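Local coordinates for rhizobiales Sp. Pch2 (Marine metagenome, PDB 6PB3), which is a TRIP13/Pch2-like AAA+ ATPase that probably uses ATP hydrolysis to remodel HORMA domain proteins and thereby control cGAS-like enzymes in bacteriophage immunity, at residues A14-D19 against R105-P110; V20-R25 against A91-D96; A130-T135 against V153-D158; L39-A44 against A99-I104. All coordinates share one frame; numbering follows the deposited sequence.

Interaction 1. Residues A14-D19 against R105-P110; sequences ASTYPD and RITLLP
Y17 and S15 close over L108 on one face of a short antiparallel ladder, and this is where the two strands pack most tightly. The tyrosine ring receives L108 at its edge, with CB of L108 near the ring plane and 3.5 Å from CE2 of Y17. Farther out, CD2 of L108 lies 3.2 Å from OH of Y17 and 3.3 Å from OG of S15. The serine hydroxyl lies between backbone N and carbonyl carbon (chi1 66°), a rotamer that brings OG beside the leucine and within a weak hydrogen bond of Y17 OH, whose stronger partner is the backbone O of E92. On the same face I106 CG2 meets CD2 of Y17 at 4.0 Å.

Strand 15-17 is the antiparallel edge strand that, within this chain, extends the otherwise parallel sheet of the P-loop ATPase core past strand 105-111. Two good backbone bonds hold it: L108 N to S15 O, 2.8 Å and nearly straight, and Y17 N to I106 O, also 2.8 Å but more bent. Their return partners, S15 N to L108 O and I106 N to Y17 O, are weak.

The other face is looser. T16 and T107 form the non-hydrogen-bonded pair, yet CG2 of T16 and OG1 of T107 come no nearer than 4.5 Å, and T16 is exposed. Exposed A14 sets its CA 3.4 Å from O of L108 and packs more loosely against P110.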
loop_
_atom_site.group_PDB
_atom_site.type_symbol
_atom_site.label_atom_id
_atom_site.label_comp_id
_atom_site.label_asym_id
_atom_site.label_seq_id
_atom_site.Cartn_x
_atom_site.Cartn_y
_atom_site.Cartn_z
ATOM N N ALA A 14 -12.919 19.274 -34.427
ATOM C CA ALA A 14 -12.803 18.208 -35.415
ATOM C C ALA A 14 -11.800 18.587 -36.495
ATOM O O ALA A 14 -11.723 19.746 -36.911
ATOM C CB ALA A 14 -14.160 17.907 -36.049
ATOM N N SER A 15 -11.019 17.604 -36.937
ATOM C CA SER A 15 -10.043 17.813 -37.993
ATOM C C SER A 15 -10.323 16.873 -39.157
ATOM O O SER A 15 -10.822 15.758 -38.972
ATOM C CB SER A 15 -8.610 17.596 -37.483
ATOM O OG SER A 15 -8.392 16.243 -37.115
ATOM N N THR A 16 -10.010 17.340 -40.363
ATOM C CA THR A 16 -10.071 16.511 -41.554
ATOM C C THR A 16 -8.669 16.217 -42.055
ATOM O O THR A 16 -7.740 17.008 -41.862
ATOM C CB THR A 16 -10.865 17.178 -42.670
ATOM O OG1 THR A 16 -10.262 18.440 -42.993
ATOM C CG2 THR A 16 -12.309 17.375 -42.241
ATOM N N TYR A 17 -8.529 15.071 -42.710
ATOM C CA TYR A 17 -7.247 14.671 -43.251
ATOM C C TYR A 17 -7.363 14.385 -44.743
ATOM O O TYR A 17 -8.428 13.986 -45.223
ATOM C CB TYR A 17 -6.710 13.433 -42.530
ATOM C CG TYR A 17 -6.582 13.634 -41.040
ATOM C CD1 TYR A 17 -5.474 14.272 -40.502
ATOM C CD2 TYR A 17 -7.560 13.177 -40.171
ATOM C CE1 TYR A 17 -5.350 14.451 -39.130
ATOM C CE2 TYR A 17 -7.440 13.349 -38.808
ATOM C CZ TYR A 17 -6.336 14.000 -38.293
ATOM O OH TYR A 17 -6.208 14.183 -36.923
ATOM N N PRO A 18 -6.283 14.579 -45.506
ATOM C CA PRO A 18 -4.949 15.045 -45.097
ATOM C C PRO A 18 -4.878 16.508 -44.643
ATOM O O PRO A 18 -5.684 17.353 -45.042
ATOM C CB PRO A 18 -4.109 14.861 -46.373
ATOM C CG PRO A 18 -4.911 13.985 -47.266
ATOM C CD PRO A 18 -6.332 14.235 -46.934
ATOM N N ASP A 19 -3.861 16.795 -43.835
ATOM C CA ASP A 19 -3.628 18.119 -43.276
ATOM C C ASP A 19 -2.127 18.381 -43.218
ATOM O O ASP A 19 -1.377 17.542 -42.700
ATOM C CB ASP A 19 -4.246 18.216 -41.877
ATOM C CG ASP A 19 -4.278 19.624 -41.356
ATOM O OD1 ASP A 19 -3.201 20.246 -41.223
ATOM O OD2 ASP A 19 -5.393 20.112 -41.097
ATOM N N ARG A 105 -10.322 10.314 -47.564
ATOM C CA ARG A 105 -10.515 11.483 -46.721
ATOM C C ARG A 105 -11.079 11.034 -45.380
ATOM O O ARG A 105 -11.971 10.184 -45.333
ATOM C CB ARG A 105 -11.433 12.477 -47.434
ATOM C CG ARG A 105 -10.750 13.028 -48.717
ATOM C CD ARG A 105 -11.723 13.420 -49.823
ATOM N NE ARG A 105 -12.489 14.617 -49.494
ATOM C CZ ARG A 105 -12.131 15.851 -49.831
ATOM N NH1 ARG A 105 -11.009 16.058 -50.508
ATOM N NH2 ARG A 105 -12.895 16.881 -49.489
ATOM N N ILE A 106 -10.532 11.574 -44.290
ATOM C CA ILE A 106 -10.790 11.065 -42.951
ATOM C C ILE A 106 -11.234 12.205 -42.047
ATOM O O ILE A 106 -10.582 13.252 -41.994
ATOM C CB ILE A 106 -9.549 10.384 -42.357
ATOM C CG1 ILE A 106 -9.150 9.176 -43.192
ATOM C CG2 ILE A 106 -9.802 9.977 -40.897
ATOM C CD1 ILE A 106 -8.041 8.388 -42.543
ATOM N N THR A 107 -12.330 11.991 -41.326
ATOM C CA THR A 107 -12.841 12.941 -40.352
ATOM C C THR A 107 -12.501 12.434 -38.957
ATOM O O THR A 107 -12.876 11.312 -38.592
ATOM C CB THR A 107 -14.353 13.106 -40.502
ATOM O OG1 THR A 107 -14.663 13.594 -41.814
ATOM C CG2 THR A 107 -14.877 14.073 -39.464
ATOM N N LEU A 108 -11.804 13.251 -38.179
ATOM C CA LEU A 108 -11.475 12.907 -36.800
ATOM C C LEU A 108 -12.440 13.604 -35.853
ATOM O O LEU A 108 -12.611 14.827 -35.922
ATOM C CB LEU A 108 -10.038 13.295 -36.469
ATOM C CG LEU A 108 -9.586 13.066 -35.032
ATOM C CD1 LEU A 108 -9.097 11.630 -34.838
ATOM C CD2 LEU A 108 -8.503 14.069 -34.677
ATOM N N LEU A 109 -13.070 12.824 -34.979
ATOM C CA LEU A 109 -13.967 13.360 -33.962
ATOM C C LEU A 109 -13.310 13.191 -32.602
ATOM O O LEU A 109 -13.305 12.082 -32.048
ATOM C CB LEU A 109 -15.327 12.654 -33.989
ATOM C CG LEU A 109 -16.040 12.712 -35.344
ATOM C CD1 LEU A 109 -17.258 11.819 -35.328
ATOM C CD2 LEU A 109 -16.420 14.141 -35.719
ATOM N N PRO A 110 -12.748 14.249 -32.020
ATOM C CA PRO A 110 -12.168 14.130 -30.676
ATOM C C PRO A 110 -13.253 14.272 -29.619
ATOM O O PRO A 110 -14.049 15.216 -29.640
ATOM C CB PRO A 110 -11.173 15.292 -30.611
ATOM C CG PRO A 110 -11.817 16.340 -31.479
ATOM C CD PRO A 110 -12.573 15.602 -32.582
#

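Interaction 2. Residues V20-R25 against A91-D96; sequences VDARER and AETIGD
NH1 of R25 is shared by two acids, E92 and E89. From NH1 of R25 to OE1 of E92 runs a weak but nearly straight hydrogen bond (3.3 Å, 173°) within a salt bridge, and E89 forms a second salt bridge. D21, one turn earlier on the helix of R25, adds a long salt bridge to NE. E92 meets the guanidinium at its edge, in plane, but its own carboxylate is turned 81° from it, so one oxygen does the touching. Held between these acids, the cation probably has much of its charge offset locally.

T93 covers one face: its CG2 sits 3.7 Å from the R25 guanidinium plane, over the centre, and lies 3.7 Å from CB of R25 as well. With OG1 of T93 placed between backbone N and carbonyl carbon (chi1 57°), the hydroxyl bonds back to the carbonyl of E89 and leaves the methyl for the arginine.

The backbones come closest at A22 and T93. CB of A22 meets CB of T93 at 4.0 Å and CB of D96 at 4.1 Å, a small apolar patch between polar flanks. On the far flank, OD2 of D96 lies 3.6 Å from CB of R23, whose guanidinium is directed elsewhere; the aspartate's OD1 is taken by the backbone N of D19.

Helix 20-28 thus lies across the junction of helices 87-93 and 95-102, the first of which follows the probable Walker A P-loop of the AAA+ core. Strand 15-17 borders it through Y17, which touches A22 and D96, while I94 turns to helix 33-47.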
loop_
_atom_site.group_PDB
_atom_site.type_symbol
_atom_site.label_atom_id
_atom_site.label_comp_id
_atom_site.label_asym_id
_atom_site.label_seq_id
_atom_site.Cartn_x
_atom_site.Cartn_y
_atom_site.Cartn_z
ATOM N N VAL A 20 -1.705 19.542 -43.743
ATOM C CA VAL A 20 -0.292 19.938 -43.739
ATOM C C VAL A 20 0.244 20.016 -42.313
ATOM O O VAL A 20 1.390 19.638 -42.045
ATOM C CB VAL A 20 -0.096 21.292 -44.456
ATOM C CG1 VAL A 20 -0.020 21.137 -45.979
ATOM C CG2 VAL A 20 -1.198 22.259 -44.073
ATOM N N ASP A 21 -0.557 20.554 -41.387
ATOM C CA ASP A 21 -0.094 20.717 -40.013
ATOM C C ASP A 21 -0.005 19.372 -39.308
ATOM O O ASP A 21 0.934 19.130 -38.539
ATOM C CB ASP A 21 -1.015 21.675 -39.251
ATOM C CG ASP A 21 -0.465 22.060 -37.872
ATOM O OD1 ASP A 21 0.763 22.286 -37.739
ATOM O OD2 ASP A 21 -1.270 22.147 -36.917
ATOM N N ALA A 22 -0.957 18.473 -39.558
ATOM C CA ALA A 22 -0.834 17.138 -38.980
ATOM C C ALA A 22 0.420 16.444 -39.499
ATOM O O ALA A 22 1.171 15.841 -38.725
ATOM C CB ALA A 22 -2.082 16.306 -39.272
ATOM N N ARG A 23 0.675 16.536 -40.807
ATOM C CA ARG A 23 1.864 15.908 -41.370
ATOM C C ARG A 23 3.122 16.456 -40.704
ATOM O O ARG A 23 4.030 15.697 -40.346
ATOM C CB ARG A 23 1.910 16.128 -42.891
ATOM C CG ARG A 23 2.828 15.141 -43.632
ATOM C CD ARG A 23 4.022 15.844 -44.261
ATOM N NE ARG A 23 5.004 14.902 -44.810
ATOM C CZ ARG A 23 6.179 15.253 -45.333
ATOM N NH1 ARG A 23 6.533 16.531 -45.396
ATOM N NH2 ARG A 23 7.007 14.327 -45.801
ATOM N N GLU A 24 3.193 17.785 -40.537
ATOM C CA GLU A 24 4.349 18.402 -39.896
ATOM C C GLU A 24 4.508 17.888 -38.471
ATOM O O GLU A 24 5.603 17.486 -38.059
ATOM C CB GLU A 24 4.197 19.925 -39.917
ATOM C CG GLU A 24 5.490 20.689 -39.863
ATOM C CD GLU A 24 5.324 22.102 -40.386
ATOM O OE1 GLU A 24 4.287 22.377 -41.027
ATOM O OE2 GLU A 24 6.223 22.941 -40.157
ATOM N N ARG A 25 3.409 17.867 -37.713
ATOM C CA ARG A 25 3.448 17.336 -36.354
ATOM C C ARG A 25 3.854 15.864 -36.338
ATOM O O ARG A 25 4.687 15.459 -35.522
ATOM C CB ARG A 25 2.092 17.545 -35.664
ATOM C CG ARG A 25 1.664 19.053 -35.489
ATOM C CD ARG A 25 0.725 19.228 -34.265
ATOM N NE ARG A 25 -0.704 19.239 -34.571
ATOM C CZ ARG A 25 -1.648 18.671 -33.822
ATOM N NH1 ARG A 25 -1.333 18.004 -32.721
ATOM N NH2 ARG A 25 -2.920 18.754 -34.185
ATOM N N ALA A 91 -2.022 10.261 -31.837
ATOM C CA ALA A 91 -3.405 9.941 -32.163
ATOM C C ALA A 91 -4.090 11.085 -32.895
ATOM O O ALA A 91 -4.977 10.842 -33.719
ATOM C CB ALA A 91 -4.174 9.580 -30.886
ATOM N N GLU A 92 -3.717 12.330 -32.591
ATOM C CA GLU A 92 -4.350 13.486 -33.212
ATOM C C GLU A 92 -3.843 13.765 -34.611
ATOM O O GLU A 92 -4.449 14.576 -35.316
ATOM C CB GLU A 92 -4.129 14.738 -32.367
ATOM C CG GLU A 92 -4.880 14.754 -31.044
ATOM C CD GLU A 92 -4.596 16.033 -30.273
ATOM O OE1 GLU A 92 -3.637 16.742 -30.647
ATOM O OE2 GLU A 92 -5.322 16.332 -29.300
ATOM N N THR A 93 -2.739 13.152 -35.026
ATOM C CA THR A 93 -2.188 13.442 -36.342
ATOM C C THR A 93 -2.093 12.235 -37.264
ATOM O O THR A 93 -1.964 12.425 -38.480
ATOM C CB THR A 93 -0.795 14.073 -36.206
ATOM O OG1 THR A 93 0.066 13.193 -35.467
ATOM C CG2 THR A 93 -0.901 15.403 -35.483
ATOM N N ILE A 94 -2.180 11.013 -36.727
ATOM C CA ILE A 94 -1.946 9.795 -37.497
ATOM C C ILE A 94 -2.925 9.643 -38.650
ATOM O O ILE A 94 -2.635 8.924 -39.616
ATOM C CB ILE A 94 -2.007 8.573 -36.553
ATOM C CG1 ILE A 94 -1.361 7.344 -37.192
ATOM C CG2 ILE A 94 -3.448 8.282 -36.117
ATOM C CD1 ILE A 94 0.063 7.605 -37.663
ATOM N N GLY A 95 -4.078 10.310 -38.581
ATOM C CA GLY A 95 -5.061 10.224 -39.643
ATOM C C GLY A 95 -4.558 10.747 -40.972
ATOM O O GLY A 95 -5.064 10.338 -42.023
ATOM N N ASP A 96 -3.556 11.630 -40.947
ATOM C CA ASP A 96 -2.922 12.069 -42.180
ATOM C C ASP A 96 -2.182 10.924 -42.843
ATOM O O ASP A 96 -2.200 10.789 -44.071
ATOM C CB ASP A 96 -1.958 13.214 -41.891
ATOM C CG ASP A 96 -1.473 13.876 -43.149
ATOM O OD1 ASP A 96 -2.191 14.766 -43.645
ATOM O OD2 ASP A 96 -0.391 13.499 -43.648
#

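Interaction 3. Residues A130-T135 against V153-D158; sequences AAFEHT and VILLVD
One face of the F132 ring is covered by the CD2 methyl of L155, which stands 3.8 Å above the plane and is displaced toward the rim near CE1 and CZ. The pair belongs to a beta-alpha-beta crossover of the P-loop NTPase fold, helix 124-141 connecting the neighbouring parallel strands 105-111 and 151-157. With CD2 of L155 4.0 Å from the F132 centroid, this is a CH-pi contact, and the two side chains cross at about a right angle. F183 of helix 179-192 also meets the ring, their planes inclined at about 60°.

The helix lies on the sheet and runs nearly antiparallel to strand 151-157, the local axes 168° apart and 9.8 Å from each other. L155 makes most of the contact: CG stands anti to the backbone N (chi1 -178°), carrying both methyls toward the helix. CD1 of L155 reaches CB of A131 at 4.2 Å and OG1 of T135 at 3.9 Å. Nearer the strand's start, T135 turns its methyl to V153, CG2 to CG1 3.6 Å.

The threonine's polar atom is satisfied within its own helix. OG1 of T135 donates to O of A131 at 2.6 Å from above the carbonyl plane, while T135 N reaches that oxygen from the opposite face.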
loop_
_atom_site.group_PDB
_atom_site.type_symbol
_atom_site.label_atom_id
_atom_site.label_comp_id
_atom_site.label_asym_id
_atom_site.label_seq_id
_atom_site.Cartn_x
_atom_site.Cartn_y
_atom_site.Cartn_z
ATOM N N ALA A 130 -24.018 9.773 -27.514
ATOM C CA ALA A 130 -24.142 10.761 -28.580
ATOM C C ALA A 130 -22.972 10.661 -29.543
ATOM O O ALA A 130 -23.165 10.595 -30.760
ATOM C CB ALA A 130 -24.236 12.168 -27.993
ATOM N N ALA A 131 -21.750 10.623 -29.008
ATOM C CA ALA A 131 -20.566 10.521 -29.853
ATOM C C ALA A 131 -20.647 9.306 -30.769
ATOM O O ALA A 131 -20.344 9.393 -31.965
ATOM C CB ALA A 131 -19.310 10.457 -28.983
ATOM N N PHE A 132 -21.075 8.162 -30.225
ATOM C CA PHE A 132 -21.149 6.961 -31.048
ATOM C C PHE A 132 -22.286 7.049 -32.051
ATOM O O PHE A 132 -22.145 6.594 -33.192
ATOM C CB PHE A 132 -21.296 5.719 -30.177
ATOM C CG PHE A 132 -19.987 5.164 -29.715
ATOM C CD1 PHE A 132 -19.134 4.545 -30.611
ATOM C CD2 PHE A 132 -19.595 5.287 -28.398
ATOM C CE1 PHE A 132 -17.933 4.029 -30.189
ATOM C CE2 PHE A 132 -18.389 4.781 -27.974
ATOM C CZ PHE A 132 -17.557 4.156 -28.865
ATOM N N GLU A 133 -23.416 7.637 -31.658
ATOM C CA GLU A 133 -24.506 7.800 -32.608
ATOM C C GLU A 133 -24.090 8.701 -33.767
ATOM O O GLU A 133 -24.367 8.403 -34.935
ATOM C CB GLU A 133 -25.738 8.367 -31.915
ATOM C CG GLU A 133 -26.912 8.520 -32.872
ATOM C CD GLU A 133 -27.333 7.198 -33.488
ATOM O OE1 GLU A 133 -27.210 6.158 -32.810
ATOM O OE2 GLU A 133 -27.789 7.198 -34.649
ATOM N N HIS A 134 -23.425 9.815 -33.458
ATOM C CA HIS A 134 -22.927 10.689 -34.513
ATOM C C HIS A 134 -21.926 9.954 -35.393
ATOM O O HIS A 134 -21.996 10.030 -36.626
ATOM C CB HIS A 134 -22.298 11.941 -33.898
ATOM C CG HIS A 134 -21.861 12.964 -34.904
ATOM N ND1 HIS A 134 -20.535 13.259 -35.134
ATOM C CD2 HIS A 134 -22.575 13.767 -35.732
ATOM C CE1 HIS A 134 -20.447 14.197 -36.061
ATOM N NE2 HIS A 134 -21.670 14.522 -36.440
ATOM N N THR A 135 -21.004 9.213 -34.776
ATOM C CA THR A 135 -19.992 8.498 -35.544
ATOM C C THR A 135 -20.632 7.510 -36.511
ATOM O O THR A 135 -20.237 7.433 -37.682
ATOM C CB THR A 135 -19.035 7.786 -34.596
ATOM O OG1 THR A 135 -18.499 8.734 -33.667
ATOM C CG2 THR A 135 -17.897 7.147 -35.367
ATOM N N VAL A 153 -14.116 7.633 -40.524
ATOM C CA VAL A 153 -14.366 8.424 -39.327
ATOM C C VAL A 153 -13.574 7.827 -38.174
ATOM O O VAL A 153 -13.773 6.659 -37.828
ATOM C CB VAL A 153 -15.856 8.449 -38.957
ATOM C CG1 VAL A 153 -16.051 9.273 -37.678
ATOM C CG2 VAL A 153 -16.687 8.992 -40.105
ATOM N N ILE A 154 -12.724 8.634 -37.545
ATOM C CA ILE A 154 -11.981 8.196 -36.369
ATOM C C ILE A 154 -12.550 8.914 -35.159
ATOM O O ILE A 154 -12.631 10.149 -35.135
ATOM C CB ILE A 154 -10.479 8.467 -36.492
ATOM C CG1 ILE A 154 -9.903 7.716 -37.692
ATOM C CG2 ILE A 154 -9.786 8.027 -35.199
ATOM C CD1 ILE A 154 -8.445 8.059 -37.974
ATOM N N LEU A 155 -12.951 8.146 -34.160
ATOM C CA LEU A 155 -13.353 8.705 -32.884
ATOM C C LEU A 155 -12.150 8.613 -31.946
ATOM O O LEU A 155 -11.558 7.541 -31.792
ATOM C CB LEU A 155 -14.567 7.952 -32.340
ATOM C CG LEU A 155 -15.163 8.422 -31.017
ATOM C CD1 LEU A 155 -15.745 9.827 -31.133
ATOM C CD2 LEU A 155 -16.236 7.435 -30.581
ATOM N N LEU A 156 -11.771 9.733 -31.345
ATOM C CA LEU A 156 -10.638 9.778 -30.427
ATOM C C LEU A 156 -11.125 10.054 -29.011
ATOM O O LEU A 156 -11.889 11.003 -28.790
ATOM C CB LEU A 156 -9.631 10.847 -30.874
ATOM C CG LEU A 156 -8.395 11.117 -30.009
ATOM C CD1 LEU A 156 -7.736 9.838 -29.478
ATOM C CD2 LEU A 156 -7.375 11.956 -30.809
ATOM N N VAL A 157 -10.658 9.243 -28.061
ATOM C CA VAL A 157 -11.030 9.328 -26.650
ATOM C C VAL A 157 -9.767 9.519 -25.809
ATOM O O VAL A 157 -8.900 8.634 -25.774
ATOM C CB VAL A 157 -11.786 8.072 -26.189
ATOM C CG1 VAL A 157 -12.370 8.298 -24.817
ATOM C CG2 VAL A 157 -12.869 7.687 -27.188
ATOM N N ASP A 158 -9.689 10.648 -25.092
ATOM C CA ASP A 158 -8.512 11.022 -24.306
ATOM C C ASP A 158 -8.550 10.513 -22.868
ATOM O O ASP A 158 -7.517 10.555 -22.186
ATOM C CB ASP A 158 -8.348 12.546 -24.296
#

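Interaction 4. Residues L39-A44 against A99-I104; sequences LSKMLA and ARRESI
R101 lays its guanidinium flat under the aliphatic chain of K41 and meets S40 edge-on, linking helix 33-47 to helix 95-102 on the flank of the AAA+ ATPase core. CG of K41 sits 3.4 Å above the centre of the guanidinium plane. From there the lysine chain runs on extended, obliquely across the arginine, and CE of K41 passes 3.5 Å from NH1 of R101. The two charged ends do not meet: NZ of K41 carries on to the backbone oxygens of L281 and Y284 of the second subunit.

At the edge, R101 NE donates to OG of S40 at 2.6 Å, a short bond only 15° out of the guanidinium plane. The arginine chain is straight as far as CD and then bends at chi3 (-50°), which turns the flat end across the lysine and its NE to the serine. D97 steadies both partners of this bond, accepting from S40 OG and forming a salt bridge with NH2 of R101. The lysine lies over one face and these polar groups along the edge, which should restrict both the tilt and the rotation of the guanidinium.

One helical turn after S40 the contact passes to A44 and the methylene of E102. E102 folds back at chi2 (-66°) while its OE1 engages N48, and the bend lays its chain against the helix: CG of E102 touches CB of A44 at 3.4 Å.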
loop_
_atom_site.group_PDB
_atom_site.type_symbol
_atom_site.label_atom_id
_atom_site.label_comp_id
_atom_site.label_asym_id
_atom_site.label_seq_id
_atom_site.Cartn_x
_atom_site.Cartn_y
_atom_site.Cartn_z
ATOM N N LEU A 39 -0.021 1.869 -35.777
ATOM C CA LEU A 39 -1.275 2.593 -35.617
ATOM C C LEU A 39 -1.892 2.891 -36.972
ATOM O O LEU A 39 -3.084 2.647 -37.184
ATOM C CB LEU A 39 -1.047 3.879 -34.810
ATOM C CG LEU A 39 -2.299 4.718 -34.543
ATOM C CD1 LEU A 39 -3.350 3.837 -33.844
ATOM C CD2 LEU A 39 -2.027 6.012 -33.729
ATOM N N SER A 40 -1.079 3.360 -37.927
ATOM C CA SER A 40 -1.619 3.736 -39.229
ATOM C C SER A 40 -2.155 2.516 -39.973
ATOM O O SER A 40 -3.225 2.568 -40.594
ATOM C CB SER A 40 -0.538 4.460 -40.063
ATOM O OG SER A 40 -0.817 4.349 -41.438
ATOM N N LYS A 41 -1.405 1.419 -39.960
ATOM C CA LYS A 41 -1.830 0.266 -40.744
ATOM C C LYS A 41 -3.049 -0.419 -40.118
ATOM O O LYS A 41 -3.929 -0.905 -40.841
ATOM C CB LYS A 41 -0.662 -0.704 -40.903
ATOM C CG LYS A 41 0.491 -0.177 -41.788
ATOM C CD LYS A 41 1.720 -1.074 -41.641
ATOM C CE LYS A 41 2.779 -0.818 -42.730
ATOM N NZ LYS A 41 3.895 -1.805 -42.569
HETATM N N MSE A 42 -3.123 -0.470 -38.785
HETATM C CA MSE A 42 -4.262 -1.118 -38.111
HETATM C C MSE A 42 -5.557 -0.363 -38.404
HETATM O O MSE A 42 -6.601 -0.963 -38.701
HETATM C CB MSE A 42 -4.037 -1.206 -36.594
HETATM C CG MSE A 42 -5.107 -1.999 -35.835
HETATM SE SE MSE A 42 -5.285 -3.878 -36.414
HETATM C CE MSE A 42 -6.797 -3.768 -37.493
ATOM N N LEU A 43 -5.470 0.966 -38.310
ATOM C CA LEU A 43 -6.592 1.818 -38.684
ATOM C C LEU A 43 -7.015 1.571 -40.131
ATOM O O LEU A 43 -8.214 1.492 -40.430
ATOM C CB LEU A 43 -6.223 3.291 -38.462
ATOM C CG LEU A 43 -6.184 3.861 -37.031
ATOM C CD1 LEU A 43 -5.377 5.165 -36.971
ATOM C CD2 LEU A 43 -7.617 4.091 -36.477
ATOM N N ALA A 44 -6.052 1.451 -41.050
ATOM C CA ALA A 44 -6.417 1.193 -42.443
ATOM C C ALA A 44 -7.166 -0.132 -42.571
ATOM O O ALA A 44 -8.160 -0.240 -43.304
ATOM C CB ALA A 44 -5.161 1.196 -43.324
ATOM N N ALA A 99 -4.822 8.523 -44.280
ATOM C CA ALA A 99 -5.384 9.111 -45.485
ATOM C C ALA A 99 -4.456 8.903 -46.667
ATOM O O ALA A 99 -4.905 8.579 -47.774
ATOM C CB ALA A 99 -5.639 10.598 -45.261
ATOM N N ARG A 100 -3.151 9.072 -46.445
ATOM C CA ARG A 100 -2.175 8.830 -47.501
ATOM C C ARG A 100 -2.137 7.352 -47.882
ATOM O O ARG A 100 -2.170 7.009 -49.066
ATOM C CB ARG A 100 -0.797 9.310 -47.041
ATOM C CG ARG A 100 -0.566 10.811 -47.233
ATOM C CD ARG A 100 0.361 11.365 -46.174
ATOM N NE ARG A 100 1.705 10.806 -46.252
ATOM C CZ ARG A 100 2.790 11.542 -46.457
ATOM N NH1 ARG A 100 2.671 12.854 -46.600
ATOM N NH2 ARG A 100 3.987 10.977 -46.513
ATOM N N ARG A 101 -2.104 6.466 -46.879
ATOM C CA ARG A 101 -1.938 5.033 -47.119
ATOM C C ARG A 101 -3.112 4.448 -47.899
ATOM O O ARG A 101 -2.918 3.646 -48.818
ATOM C CB ARG A 101 -1.764 4.316 -45.776
ATOM C CG ARG A 101 -1.490 2.822 -45.839
ATOM C CD ARG A 101 -1.302 2.236 -44.438
ATOM N NE ARG A 101 -0.345 2.990 -43.618
ATOM C CZ ARG A 101 0.973 2.793 -43.640
ATOM N NH1 ARG A 101 1.513 1.888 -44.462
ATOM N NH2 ARG A 101 1.766 3.527 -42.869
ATOM N N GLU A 102 -4.341 4.830 -47.552
ATOM C CA GLU A 102 -5.521 4.274 -48.205
ATOM C C GLU A 102 -6.121 5.200 -49.255
ATOM O O GLU A 102 -7.115 4.830 -49.894
ATOM C CB GLU A 102 -6.589 3.925 -47.157
ATOM C CG GLU A 102 -6.176 2.806 -46.201
ATOM C CD GLU A 102 -6.020 1.448 -46.888
ATOM O OE1 GLU A 102 -7.017 0.946 -47.455
ATOM O OE2 GLU A 102 -4.901 0.885 -46.857
ATOM N N SER A 103 -5.552 6.390 -49.448
ATOM C CA SER A 103 -6.108 7.388 -50.370
ATOM C C SER A 103 -7.589 7.650 -50.081
ATOM O O SER A 103 -8.449 7.566 -50.965
ATOM C CB SER A 103 -5.889 6.970 -51.828
ATOM O OG SER A 103 -4.515 7.055 -52.166
ATOM N N ILE A 104 -7.887 7.957 -48.812
ATOM C CA ILE A 104 -9.231 8.340 -48.397
ATOM C C ILE A 104 -9.180 9.635 -47.598
ATOM O O ILE A 104 -8.159 10.002 -47.016
ATOM C CB ILE A 104 -9.933 7.255 -47.552
ATOM C CG1 ILE A 104 -9.044 6.855 -46.388
ATOM C CG2 ILE A 104 -10.297 6.045 -48.416
ATOM C CD1 ILE A 104 -9.646 5.795 -45.519
#

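How the interactions relate
Interactions 1, 2 and 4 pair the N-terminal elements 15-17, 20-28 and 33-47 with the chain from 87 to 111. Interaction 1 encloses the other two along the sequence, while 2 and 4 alternate and share helix 95-102; interaction 3 follows later. The centres of 1 and 2 lie about 9 Å apart, joined by Y17 to E92 and D19 to D96. The centres of 1 and 3 are about 12 Å apart, linked through neighbouring strands 105-111 and 151-157, whereas those of 3 and 4 are about 18 Å apart and the contacts do not touch. The N-terminal region is thus built into the edge and helical flank of the ATPase core, and interaction 4 borders the next subunit of the six-chain assembly.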